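Local coordinates for protein N-acetylglucosamine 2-epimerase (Xylella fastidiosa, PDB 3GT5) that probably acts as a sugar isomerase of the N-acylglucosamine 2-epimerase family, working on a substrate that remains to be established, at residues A[174-179]-A[247-252]; A[253-258]-A[312-317]; A[283-286]-A[291-294]; A[319-324]-A[383-388]. One frame throughout, in Å; residues are numbered along the deposited sequence.

Interaction 1 of 4, residues A[174-179]-A[247-252]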
loop_
_atom_site.group_PDB
_atom_site.type_symbol
_atom_site.label_atom_id
_atom_site.label_comp_id
_atom_site.label_asym_id
_atom_site.label_seq_id
_atom_site.Cartn_x
_atom_site.Cartn_y
_atom_site.Cartn_z
ATOM N N ALA A 174 2.192 8.591 -4.180
ATOM C CA ALA A 174 1.620 9.219 -2.985
ATOM C C ALA A 174 0.102 9.497 -3.165
ATOM O O ALA A 174 -0.665 9.348 -2.214
ATOM C CB ALA A 174 2.396 10.495 -2.588
ATOM N N ASN A 175 -0.329 9.868 -4.372
ATOM C CA ASN A 175 -1.732 10.126 -4.660
ATOM C C ASN A 175 -2.562 8.858 -4.618
ATOM O O ASN A 175 -3.716 8.849 -4.183
ATOM C CB ASN A 175 -1.828 10.882 -5.985
ATOM C CG ASN A 175 -1.486 12.344 -5.799
ATOM O OD1 ASN A 175 -2.302 13.097 -5.283
ATOM N ND2 ASN A 175 -0.248 12.755 -6.177
ATOM N N MET A 176 -1.974 7.757 -5.092
ATOM C CA MET A 176 -2.602 6.426 -5.029
ATOM C C MET A 176 -2.828 5.982 -3.576
ATOM O O MET A 176 -3.950 5.576 -3.201
ATOM C CB MET A 176 -1.724 5.398 -5.757
ATOM C CG MET A 176 -2.353 4.023 -5.946
ATOM S SD MET A 176 -1.131 2.718 -6.558
ATOM C CE MET A 176 -0.101 2.762 -5.137
ATOM N N HIS A 177 -1.785 6.103 -2.742
ATOM C CA HIS A 177 -1.936 5.778 -1.331
ATOM C C HIS A 177 -2.841 6.753 -0.624
ATOM O O HIS A 177 -3.503 6.367 0.332
ATOM C CB HIS A 177 -0.600 5.589 -0.648
ATOM C CG HIS A 177 0.090 4.349 -1.115
ATOM N ND1 HIS A 177 -0.399 3.092 -0.824
ATOM C CD2 HIS A 177 1.179 4.163 -1.900
ATOM C CE1 HIS A 177 0.379 2.184 -1.393
ATOM N NE2 HIS A 177 1.347 2.808 -2.038
ATOM N N MET A 178 -2.849 8.014 -1.053
ATOM C CA MET A 178 -3.774 8.984 -0.469
ATOM C C MET A 178 -5.232 8.636 -0.830
ATOM O O MET A 178 -6.105 8.801 -0.005
ATOM C CB MET A 178 -3.429 10.433 -0.860
ATOM C CG MET A 178 -4.121 11.499 0.034
ATOM S SD MET A 178 -3.691 11.436 1.790
ATOM C CE MET A 178 -2.032 12.101 1.611
ATOM N N CYS A 179 -5.497 8.136 -2.034
ATOM C CA CYS A 179 -6.853 7.689 -2.405
ATOM C C CYS A 179 -7.279 6.560 -1.457
ATOM O O CYS A 179 -8.380 6.591 -0.878
ATOM C CB CYS A 179 -6.918 7.273 -3.885
ATOM S SG CYS A 179 -8.438 6.522 -4.424
ATOM N N PRO A 247 3.170 -2.895 -13.008
ATOM C CA PRO A 247 1.900 -3.592 -13.070
ATOM C C PRO A 247 1.143 -3.644 -11.732
ATOM O O PRO A 247 -0.088 -3.601 -11.709
ATOM C CB PRO A 247 2.303 -5.038 -13.495
ATOM C CG PRO A 247 3.748 -5.106 -13.363
ATOM C CD PRO A 247 4.263 -3.735 -13.560
ATOM N N GLY A 248 1.879 -3.756 -10.648
ATOM C CA GLY A 248 1.323 -3.787 -9.295
ATOM C C GLY A 248 0.533 -2.545 -8.985
ATOM O O GLY A 248 -0.430 -2.597 -8.234
ATOM N N HIS A 249 0.971 -1.423 -9.527
ATOM C CA HIS A 249 0.197 -0.170 -9.330
ATOM C C HIS A 249 -1.025 -0.082 -10.208
ATOM O O HIS A 249 -2.022 0.560 -9.808
ATOM C CB HIS A 249 1.116 1.075 -9.422
ATOM C CG HIS A 249 2.022 1.256 -8.252
ATOM N ND1 HIS A 249 3.168 2.034 -8.306
ATOM C CD2 HIS A 249 2.001 0.723 -7.007
ATOM C CE1 HIS A 249 3.768 2.017 -7.132
ATOM N NE2 HIS A 249 3.084 1.224 -6.322
ATOM N N GLN A 250 -1.007 -0.746 -11.367
ATOM C CA GLN A 250 -2.167 -0.755 -12.243
ATOM C C GLN A 250 -3.273 -1.571 -11.559
ATOM O O GLN A 250 -4.454 -1.183 -11.560
ATOM C CB GLN A 250 -1.856 -1.301 -13.642
ATOM C CG GLN A 250 -0.556 -0.806 -14.224
ATOM C CD GLN A 250 -0.455 0.694 -14.289
ATOM O OE1 GLN A 250 -1.402 1.353 -14.741
ATOM N NE2 GLN A 250 0.706 1.238 -13.931
ATOM N N THR A 251 -2.880 -2.738 -11.027
ATOM C CA THR A 251 -3.844 -3.612 -10.356
ATOM C C THR A 251 -4.308 -3.018 -9.031
ATOM O O THR A 251 -5.489 -3.134 -8.671
ATOM C CB THR A 251 -3.345 -5.041 -10.216
ATOM O OG1 THR A 251 -2.216 -5.080 -9.323
ATOM C CG2 THR A 251 -2.987 -5.596 -11.648
ATOM N N GLU A 252 -3.395 -2.376 -8.312
ATOM C CA GLU A 252 -3.771 -1.678 -7.077
ATOM C C GLU A 252 -4.800 -0.608 -7.363
ATOM O O GLU A 252 -5.761 -0.455 -6.601
ATOM C CB GLU A 252 -2.544 -1.073 -6.424
ATOM C CG GLU A 252 -2.771 -0.430 -5.066
ATOM C CD GLU A 252 -1.497 -0.244 -4.231
ATOM O OE1 GLU A 252 -0.337 -0.555 -4.673
ATOM O OE2 GLU A 252 -1.618 0.244 -3.081
HETATM O O HOH W 1 2.152 0.093 -3.447
#

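Interaction 2 of 4, residues A[253-258]-A[312-317]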
loop_
_atom_site.group_PDB
_atom_site.type_symbol
_atom_site.label_atom_id
_atom_site.label_comp_id
_atom_site.label_asym_id
_atom_site.label_seq_id
_atom_site.Cartn_x
_atom_site.Cartn_y
_atom_site.Cartn_z
ATOM N N TRP A 253 -4.617 0.155 -8.432
ATOM C CA TRP A 253 -5.654 1.131 -8.823
ATOM C C TRP A 253 -6.980 0.444 -9.186
ATOM O O TRP A 253 -8.071 0.950 -8.860
ATOM C CB TRP A 253 -5.170 1.994 -9.986
ATOM C CG TRP A 253 -4.485 3.233 -9.575
ATOM C CD1 TRP A 253 -3.171 3.565 -9.771
ATOM C CD2 TRP A 253 -5.073 4.328 -8.864
ATOM N NE1 TRP A 253 -2.907 4.790 -9.229
ATOM C CE2 TRP A 253 -4.064 5.298 -8.689
ATOM C CE3 TRP A 253 -6.368 4.580 -8.362
ATOM C CZ2 TRP A 253 -4.286 6.520 -8.004
ATOM C CZ3 TRP A 253 -6.589 5.800 -7.694
ATOM C CH2 TRP A 253 -5.565 6.753 -7.548
ATOM N N ALA A 254 -6.916 -0.688 -9.889
ATOM C CA ALA A 254 -8.119 -1.429 -10.229
ATOM C C ALA A 254 -8.903 -1.780 -8.956
ATOM O O ALA A 254 -10.146 -1.621 -8.904
ATOM C CB ALA A 254 -7.811 -2.676 -11.034
ATOM N N LYS A 255 -8.188 -2.212 -7.928
ATOM C CA LYS A 255 -8.788 -2.499 -6.622
ATOM C C LYS A 255 -9.416 -1.247 -5.998
ATOM O O LYS A 255 -10.568 -1.273 -5.523
ATOM C CB LYS A 255 -7.731 -3.095 -5.703
ATOM C CG LYS A 255 -8.232 -3.544 -4.313
ATOM C CD LYS A 255 -7.120 -3.653 -3.268
ATOM C CE LYS A 255 -6.599 -2.311 -2.849
ATOM N NZ LYS A 255 -5.379 -2.459 -2.111
ATOM N N LEU A 256 -8.667 -0.153 -5.981
ATOM C CA LEU A 256 -9.197 1.085 -5.412
ATOM C C LEU A 256 -10.435 1.585 -6.157
ATOM O O LEU A 256 -11.395 2.077 -5.526
ATOM C CB LEU A 256 -8.124 2.173 -5.379
ATOM C CG LEU A 256 -6.929 1.922 -4.479
ATOM C CD1 LEU A 256 -5.960 3.094 -4.712
ATOM C CD2 LEU A 256 -7.270 1.744 -2.933
ATOM N N LEU A 257 -10.454 1.466 -7.487
ATOM C CA LEU A 257 -11.633 1.860 -8.277
ATOM C C LEU A 257 -12.840 0.975 -7.943
ATOM O O LEU A 257 -14.000 1.451 -7.948
ATOM C CB LEU A 257 -11.343 1.746 -9.777
ATOM C CG LEU A 257 -10.282 2.677 -10.316
ATOM C CD1 LEU A 257 -10.020 2.412 -11.829
ATOM C CD2 LEU A 257 -10.661 4.153 -10.111
ATOM N N LEU A 258 -12.603 -0.310 -7.678
ATOM C CA LEU A 258 -13.700 -1.217 -7.307
ATOM C C LEU A 258 -14.187 -0.979 -5.850
ATOM O O LEU A 258 -15.357 -1.213 -5.547
ATOM C CB LEU A 258 -13.329 -2.695 -7.514
ATOM C CG LEU A 258 -13.629 -3.249 -8.914
ATOM C CD1 LEU A 258 -15.146 -3.534 -9.176
ATOM C CD2 LEU A 258 -13.099 -2.365 -9.981
ATOM N N GLN A 312 2.010 -9.343 -6.429
ATOM C CA GLN A 312 1.135 -10.474 -6.494
ATOM C C GLN A 312 -0.118 -10.234 -5.633
ATOM O O GLN A 312 -1.213 -10.555 -6.052
ATOM C CB GLN A 312 1.862 -11.740 -6.041
ATOM C CG GLN A 312 3.324 -11.879 -6.437
ATOM C CD GLN A 312 3.644 -11.643 -7.905
ATOM O OE1 GLN A 312 2.958 -12.128 -8.795
ATOM N NE2 GLN A 312 4.736 -10.926 -8.156
ATOM N N ALA A 313 0.087 -9.678 -4.447
ATOM C CA ALA A 313 -0.997 -9.478 -3.447
ATOM C C ALA A 313 -2.060 -8.470 -3.977
ATOM O O ALA A 313 -3.249 -8.690 -3.895
ATOM C CB ALA A 313 -0.368 -9.012 -2.112
ATOM N N GLU A 314 -1.605 -7.337 -4.479
ATOM C CA GLU A 314 -2.522 -6.287 -4.932
ATOM C C GLU A 314 -3.325 -6.813 -6.128
ATOM O O GLU A 314 -4.516 -6.501 -6.301
ATOM C CB GLU A 314 -1.772 -5.005 -5.327
ATOM C CG GLU A 314 -1.162 -4.253 -4.149
ATOM C CD GLU A 314 -2.196 -3.719 -3.138
ATOM O OE1 GLU A 314 -3.363 -3.412 -3.528
ATOM O OE2 GLU A 314 -1.857 -3.594 -1.943
ATOM N N SER A 315 -2.650 -7.637 -6.952
ATOM C CA SER A 315 -3.262 -8.161 -8.117
ATOM C C SER A 315 -4.342 -9.191 -7.797
ATOM O O SER A 315 -5.388 -9.224 -8.448
ATOM C CB SER A 315 -2.227 -8.701 -9.108
ATOM O OG SER A 315 -1.355 -7.653 -9.496
ATOM N N LEU A 316 -4.101 -10.060 -6.828
ATOM C CA LEU A 316 -5.154 -11.024 -6.460
ATOM C C LEU A 316 -6.322 -10.344 -5.770
ATOM O O LEU A 316 -7.451 -10.763 -5.933
ATOM C CB LEU A 316 -4.584 -12.235 -5.667
ATOM C CG LEU A 316 -3.961 -12.021 -4.325
ATOM C CD1 LEU A 316 -5.005 -11.985 -3.238
ATOM C CD2 LEU A 316 -2.834 -13.084 -3.970
ATOM N N ALA A 317 -6.084 -9.249 -5.042
ATOM C CA ALA A 317 -7.192 -8.531 -4.407
ATOM C C ALA A 317 -8.046 -7.881 -5.490
ATOM O O ALA A 317 -9.297 -8.009 -5.482
ATOM C CB ALA A 317 -6.641 -7.478 -3.392
#

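Interaction 3 of 4, residues A[283-286]-A[291-294]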
loop_
_atom_site.group_PDB
_atom_site.type_symbol
_atom_site.label_atom_id
_atom_site.label_comp_id
_atom_site.label_asym_id
_atom_site.label_seq_id
_atom_site.Cartn_x
_atom_site.Cartn_y
_atom_site.Cartn_z
ATOM N N ARG A 283 0.832 -7.924 -19.962
ATOM C CA ARG A 283 2.205 -7.502 -20.148
ATOM C C ARG A 283 3.183 -8.098 -19.173
ATOM O O ARG A 283 4.367 -8.211 -19.520
ATOM C CB ARG A 283 2.329 -5.994 -20.036
ATOM C CG ARG A 283 1.533 -5.235 -21.047
ATOM C CD ARG A 283 2.359 -4.629 -22.216
ATOM N NE ARG A 283 1.412 -3.820 -22.988
ATOM C CZ ARG A 283 1.249 -2.482 -22.959
ATOM N NH1 ARG A 283 2.051 -1.646 -22.293
ATOM N NH2 ARG A 283 0.271 -1.959 -23.683
ATOM N N SER A 284 2.745 -8.452 -17.954
ATOM C CA SER A 284 3.733 -8.781 -16.887
ATOM C C SER A 284 3.716 -10.213 -16.347
ATOM O O SER A 284 4.631 -10.558 -15.647
ATOM C CB SER A 284 3.596 -7.813 -15.699
ATOM O OG SER A 284 2.324 -8.006 -15.098
ATOM N N TRP A 285 2.717 -11.034 -16.669
ATOM C CA TRP A 285 2.655 -12.397 -16.139
ATOM C C TRP A 285 3.704 -13.263 -16.844
ATOM O O TRP A 285 3.763 -13.275 -18.076
ATOM C CB TRP A 285 1.265 -12.999 -16.322
ATOM C CG TRP A 285 1.162 -14.427 -15.866
ATOM C CD1 TRP A 285 1.147 -15.555 -16.667
ATOM C CD2 TRP A 285 1.075 -14.905 -14.514
ATOM N NE1 TRP A 285 1.048 -16.685 -15.888
ATOM C CE2 TRP A 285 0.997 -16.319 -14.571
ATOM C CE3 TRP A 285 1.046 -14.276 -13.253
ATOM C CZ2 TRP A 285 0.893 -17.115 -13.417
ATOM C CZ3 TRP A 285 0.930 -15.076 -12.101
ATOM C CH2 TRP A 285 0.863 -16.473 -12.194
ATOM N N ASP A 286 4.562 -13.909 -16.059
ATOM C CA ASP A 286 5.585 -14.839 -16.540
ATOM C C ASP A 286 4.898 -16.204 -16.813
ATOM O O ASP A 286 4.657 -16.964 -15.900
ATOM C CB ASP A 286 6.699 -14.916 -15.502
ATOM C CG ASP A 286 7.939 -15.680 -15.978
ATOM O OD1 ASP A 286 9.042 -15.412 -15.391
ATOM O OD2 ASP A 286 7.775 -16.542 -16.859
ATOM N N GLY A 291 4.142 -15.855 -11.955
ATOM C CA GLY A 291 4.297 -14.626 -11.152
ATOM C C GLY A 291 4.291 -13.390 -12.043
ATOM O O GLY A 291 4.647 -13.461 -13.202
ATOM N N LEU A 292 3.892 -12.256 -11.474
ATOM C CA LEU A 292 3.930 -10.995 -12.195
ATOM C C LEU A 292 5.294 -10.323 -11.991
ATOM O O LEU A 292 5.756 -10.113 -10.844
ATOM C CB LEU A 292 2.827 -10.068 -11.685
ATOM C CG LEU A 292 1.393 -10.495 -11.907
ATOM C CD1 LEU A 292 0.478 -9.563 -11.093
ATOM C CD2 LEU A 292 1.057 -10.435 -13.373
ATOM N N CYS A 293 5.936 -9.972 -13.119
ATOM C CA CYS A 293 7.198 -9.220 -13.099
ATOM C C CYS A 293 7.011 -7.798 -12.557
ATOM O O CYS A 293 5.885 -7.281 -12.546
ATOM C CB CYS A 293 7.785 -9.145 -14.514
ATOM S SG CYS A 293 8.279 -10.771 -15.130
ATOM N N TYR A 294 8.094 -7.196 -12.093
ATOM C CA TYR A 294 8.038 -5.910 -11.379
ATOM C C TYR A 294 7.729 -4.712 -12.290
ATOM O O TYR A 294 6.982 -3.810 -11.884
ATOM C CB TYR A 294 9.342 -5.651 -10.684
ATOM C CG TYR A 294 9.360 -4.543 -9.665
ATOM C CD1 TYR A 294 8.396 -4.456 -8.655
ATOM C CD2 TYR A 294 10.404 -3.637 -9.646
ATOM C CE1 TYR A 294 8.486 -3.473 -7.667
ATOM C CE2 TYR A 294 10.482 -2.634 -8.694
ATOM C CZ TYR A 294 9.520 -2.560 -7.710
ATOM O OH TYR A 294 9.659 -1.592 -6.747
#

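Interaction 4 of 4, residues A[319-324]-A[383-388]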
loop_
_atom_site.group_PDB
_atom_site.type_symbol
_atom_site.label_atom_id
_atom_site.label_comp_id
_atom_site.label_asym_id
_atom_site.label_seq_id
_atom_site.Cartn_x
_atom_site.Cartn_y
_atom_site.Cartn_z
ATOM N N ALA A 319 -8.292 -8.921 -8.620
ATOM C CA ALA A 319 -8.950 -10.001 -9.378
ATOM C C ALA A 319 -10.217 -10.460 -8.677
ATOM O O ALA A 319 -11.232 -10.633 -9.329
ATOM C CB ALA A 319 -7.978 -11.168 -9.605
ATOM N N ALA A 320 -10.186 -10.598 -7.368
ATOM C CA ALA A 320 -11.368 -10.996 -6.597
ATOM C C ALA A 320 -12.492 -9.933 -6.713
ATOM O O ALA A 320 -13.678 -10.275 -6.942
ATOM C CB ALA A 320 -10.965 -11.295 -5.088
ATOM N N LEU A 321 -12.133 -8.646 -6.531
ATOM C CA LEU A 321 -13.124 -7.575 -6.683
ATOM C C LEU A 321 -13.727 -7.505 -8.121
ATOM O O LEU A 321 -14.930 -7.338 -8.267
ATOM C CB LEU A 321 -12.577 -6.221 -6.206
ATOM C CG LEU A 321 -12.212 -6.073 -4.716
ATOM C CD1 LEU A 321 -11.959 -4.618 -4.320
ATOM C CD2 LEU A 321 -13.258 -6.620 -3.859
ATOM N N LEU A 322 -12.890 -7.669 -9.147
ATOM C CA LEU A 322 -13.312 -7.626 -10.542
ATOM C C LEU A 322 -14.211 -8.806 -10.841
ATOM O O LEU A 322 -15.228 -8.624 -11.486
ATOM C CB LEU A 322 -12.113 -7.661 -11.473
ATOM C CG LEU A 322 -11.393 -6.303 -11.517
ATOM C CD1 LEU A 322 -9.933 -6.418 -11.967
ATOM C CD2 LEU A 322 -12.202 -5.394 -12.451
ATOM N N ALA A 323 -13.837 -9.980 -10.351
ATOM C CA ALA A 323 -14.663 -11.202 -10.502
ATOM C C ALA A 323 -16.053 -11.037 -9.902
ATOM O O ALA A 323 -17.064 -11.413 -10.548
ATOM C CB ALA A 323 -13.943 -12.444 -9.899
ATOM N N THR A 324 -16.143 -10.481 -8.698
ATOM C CA THR A 324 -17.411 -10.385 -7.987
ATOM C C THR A 324 -18.327 -9.342 -8.617
ATOM O O THR A 324 -19.520 -9.574 -8.787
ATOM C CB THR A 324 -17.195 -10.056 -6.501
ATOM O OG1 THR A 324 -16.311 -11.031 -5.938
ATOM C CG2 THR A 324 -18.545 -10.111 -5.756
ATOM N N CYS A 383 -5.881 -9.887 1.800
ATOM C CA CYS A 383 -6.762 -10.920 2.364
ATOM C C CYS A 383 -7.973 -10.282 3.053
ATOM O O CYS A 383 -9.100 -10.753 2.897
ATOM C CB CYS A 383 -6.016 -11.816 3.345
ATOM S SG CYS A 383 -4.800 -12.841 2.470
ATOM N N HIS A 384 -7.758 -9.206 3.784
ATOM C CA HIS A 384 -8.881 -8.499 4.424
ATOM C C HIS A 384 -9.823 -7.970 3.364
ATOM O O HIS A 384 -11.054 -8.008 3.540
ATOM C CB HIS A 384 -8.423 -7.322 5.300
ATOM C CG HIS A 384 -7.709 -7.717 6.562
ATOM N ND1 HIS A 384 -8.327 -8.382 7.601
ATOM C CD2 HIS A 384 -6.437 -7.492 6.972
ATOM C CE1 HIS A 384 -7.469 -8.540 8.602
ATOM N NE2 HIS A 384 -6.305 -8.032 8.236
ATOM N N GLU A 385 -9.273 -7.467 2.260
ATOM C CA GLU A 385 -10.109 -6.968 1.185
ATOM C C GLU A 385 -10.928 -8.106 0.540
ATOM O O GLU A 385 -12.100 -7.924 0.291
ATOM C CB GLU A 385 -9.314 -6.225 0.092
ATOM C CG GLU A 385 -10.229 -5.404 -0.861
ATOM C CD GLU A 385 -11.178 -4.478 -0.090
ATOM O OE1 GLU A 385 -10.696 -3.655 0.761
ATOM O OE2 GLU A 385 -12.421 -4.627 -0.300
ATOM N N VAL A 386 -10.318 -9.263 0.299
ATOM C CA VAL A 386 -11.060 -10.373 -0.306
ATOM C C VAL A 386 -12.150 -10.832 0.644
ATOM O O VAL A 386 -13.242 -11.204 0.175
ATOM C CB VAL A 386 -10.182 -11.538 -0.721
ATOM C CG1 VAL A 386 -11.033 -12.649 -1.415
ATOM C CG2 VAL A 386 -9.062 -11.033 -1.658
ATOM N N LEU A 387 -11.900 -10.737 1.952
ATOM C CA LEU A 387 -12.923 -11.082 2.944
ATOM C C LEU A 387 -14.184 -10.199 2.843
ATOM O O LEU A 387 -15.252 -10.627 3.269
ATOM C CB LEU A 387 -12.397 -11.049 4.376
ATOM C CG LEU A 387 -11.515 -12.285 4.681
ATOM C CD1 LEU A 387 -10.678 -12.084 5.933
ATOM C CD2 LEU A 387 -12.344 -13.639 4.677
ATOM N N ASN A 388 -14.066 -9.006 2.280
ATOM C CA ASN A 388 -15.243 -8.170 2.016
ATOM C C ASN A 388 -16.185 -8.667 0.916
ATOM O O ASN A 388 -17.305 -8.161 0.811
ATOM C CB ASN A 388 -14.816 -6.738 1.661
ATOM C CG ASN A 388 -14.287 -5.963 2.837
ATOM O OD1 ASN A 388 -14.636 -6.240 3.983
ATOM N ND2 ASN A 388 -13.422 -4.975 2.562
#

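Interaction 1 of 4, residues A[174-179]-A[247-252]
Met176 and His249 hold the closest CA pair, 8.4 Å apart, where two short helical segments run nearly parallel, their axes 11.5 Å apart and 29° from alignment. Both belong to the inner helices of the (α/α)6 barrel expected of this epimerase family; at this spacing no backbone atoms meet, and side chains and one water bridge the gap. Met176 reaches across with its first two torsions extended and a bend at chi3 (64°) that swings the terminal methyl back. Its SD lies obliquely against the His249 ring, 4.2 Å from the centroid, while CE sits 3.4 Å from OE1 of Glu252 and over one face of the His177 imidazole, near the rim. Glu252 crosses the methionine at about a right angle and brings OE2 to 3.3 Å from CE1 of His177. ND1 of His177 bonds to Glu180 and ND1 of His249 to Glu219, which helps fix the ring rotations. Such a buried histidine, glutamate and water cluster lies among the inner helices, where enzymes of this family probably keep their sugar pocket. The two NE2 atoms face a common point, filled by one water in the plane of each ring. This water sits 3.2 Å from NE2 of His177 and 3.2 Å from NE2 of His249, and donates a 2.8 Å hydrogen bond to OE1 of Glu252.

Interaction 2 of 4, residues A[253-258]-A[312-317]
Lys255 meets Glu314 and Ala317 across two neighbouring inner helices of the (α/α)6 barrel, 247-263 and 309-326. The backbones come closest at Lys255 and Ala317, whose CA atoms are 6.6 Å apart. The polar part is a single buried salt bridge: NZ of Lys255 donates to OE1 of Glu314 at 2.6 Å, a short contact that uses the syn lone pair, on the side of the other carboxylate oxygen. That second oxygen, OE2, is hydrogen-bonded to ND1 of His378, so both oxygens of the buried carboxylate have partners and its orientation is held from two directions. Glu314 gets there by folding at chi2 (-63°), which turns the carboxylate off its own helix and toward the lysine.

The apolar part is made by the lysine stem. Lys255 leaves its helix extended as far as CD, then bends at chi3 (71°), lifting the ammonium group to the carboxylate. The small side chain of Ala317 is consistent with the close approach of the helices here, and Leu321, a turn further along helix 309-326, adds to the packing of the lysine. At the bend itself, CD of Lys255 rests 3.9 Å from CB of Ala317.

Interaction 3 of 4, residues A[283-286]-A[291-294]
A tight return of the chain at the end of helix 269-284 brings Ser284, Trp285 and Asp286 against Gly291, Leu292 and Cys293. Trp285, the first residue to leave helical geometry, faces Leu292 in a single antiparallel bridge as a non-hydrogen-bonded pair, their CA atoms 4.4 Å apart. The bonds flank the pair: Cys293 N donates to Ser284 O and Asp286 N to Gly291 O, each at 2.9 Å and nearly straight. Here the loop packs on helices of the (α/α)6 barrel: Leu292 touches Val311 and Ser315 of helix 309-326, whereas the Trp285 indole meets Trp334 edge to face. With CG anti to the backbone N (chi1 177°), the indole folds over the returning chain and lays one face on the Gly291 peptide, its CZ3 3.3 Å from Gly291 N. At Gly291 (phi 99°, psi 154°) a CB would jam against the preceding carbonyl O, which calls for glycine. Leu292 comes in at the indole edge, in plane, with CD2 3.8 Å from CE3 of Trp285. The same methyl lies 3.2 Å from OG of Ser284, which is hydrogen-bonded to Ala280 O. The Asp286 carboxylate forms salt bridges with Arg289 and Lys307.

Interaction 4 of 4, residues A[319-324]-A[383-388]
Glu385 and Val386 of helix 377-387 pack against Leu321 and Ala320 of helix 309-326, two inner helices of the (α/α)6 barrel whose CA atoms come closest, 6.3 Å, at Ala320 and Val386. Taken in order along 383-388, Glu385 is the first to touch. Its chi1 of -166° swings CG away from its own backbone N and toward Leu321, whose CD1 it meets at 3.9 Å, the two side chains crossing at about a right angle. A bend at chi2 then carries the carboxylate past the leucine methyls, with OE2 4.0 Å from Leu321 CD1. That oxygen is committed elsewhere, in a salt bridge to Arg262 of helix 247-263. Val386 follows, presenting both methyls to the single CB of Ala320: CG1 and CG2 each lie 3.9 Å from it, so the alanine fits against the fork of the valine. Val386 also touches Leu11 of helix 8-22. At the end of the segment, Asn388 turns back, and its ND2 donates to OE2 of Glu385 at 3.1 Å, almost straight, approaching from above the carboxylate plane. No hydrogen bond crosses between the two segments. The contact therefore rests on methyl and methylene packing: the stem of Glu385 packs as an apolar surface, while its carboxylate, bonded to Asn388 and Arg262, lies at the partly exposed margin.

In the fold
Interactions 1, 2 and 4 join successive inner helices: helix 247-263 serves interactions 1 and 2, and helix 309-326 serves interactions 2 and 4. Interaction 1 lies deepest, its centre about 7 Å from the centre of the chain, and combines methionine packing with a water-bridged polar group; interaction 2 is a buried ion pair; interaction 4, its centre about 16 Å from that of the chain, is mainly apolar. Interaction 3, centred about 19 Å from the same point, relies on backbone hydrogen bonds. A probable hydrogen bond between Thr251 OG1 and Ser315 OG links interactions 1 and 2, and Gln312 probably accepts from Leu292 N between interactions 2 and 3. Leu258 on Leu321 connects interactions 2 and 4.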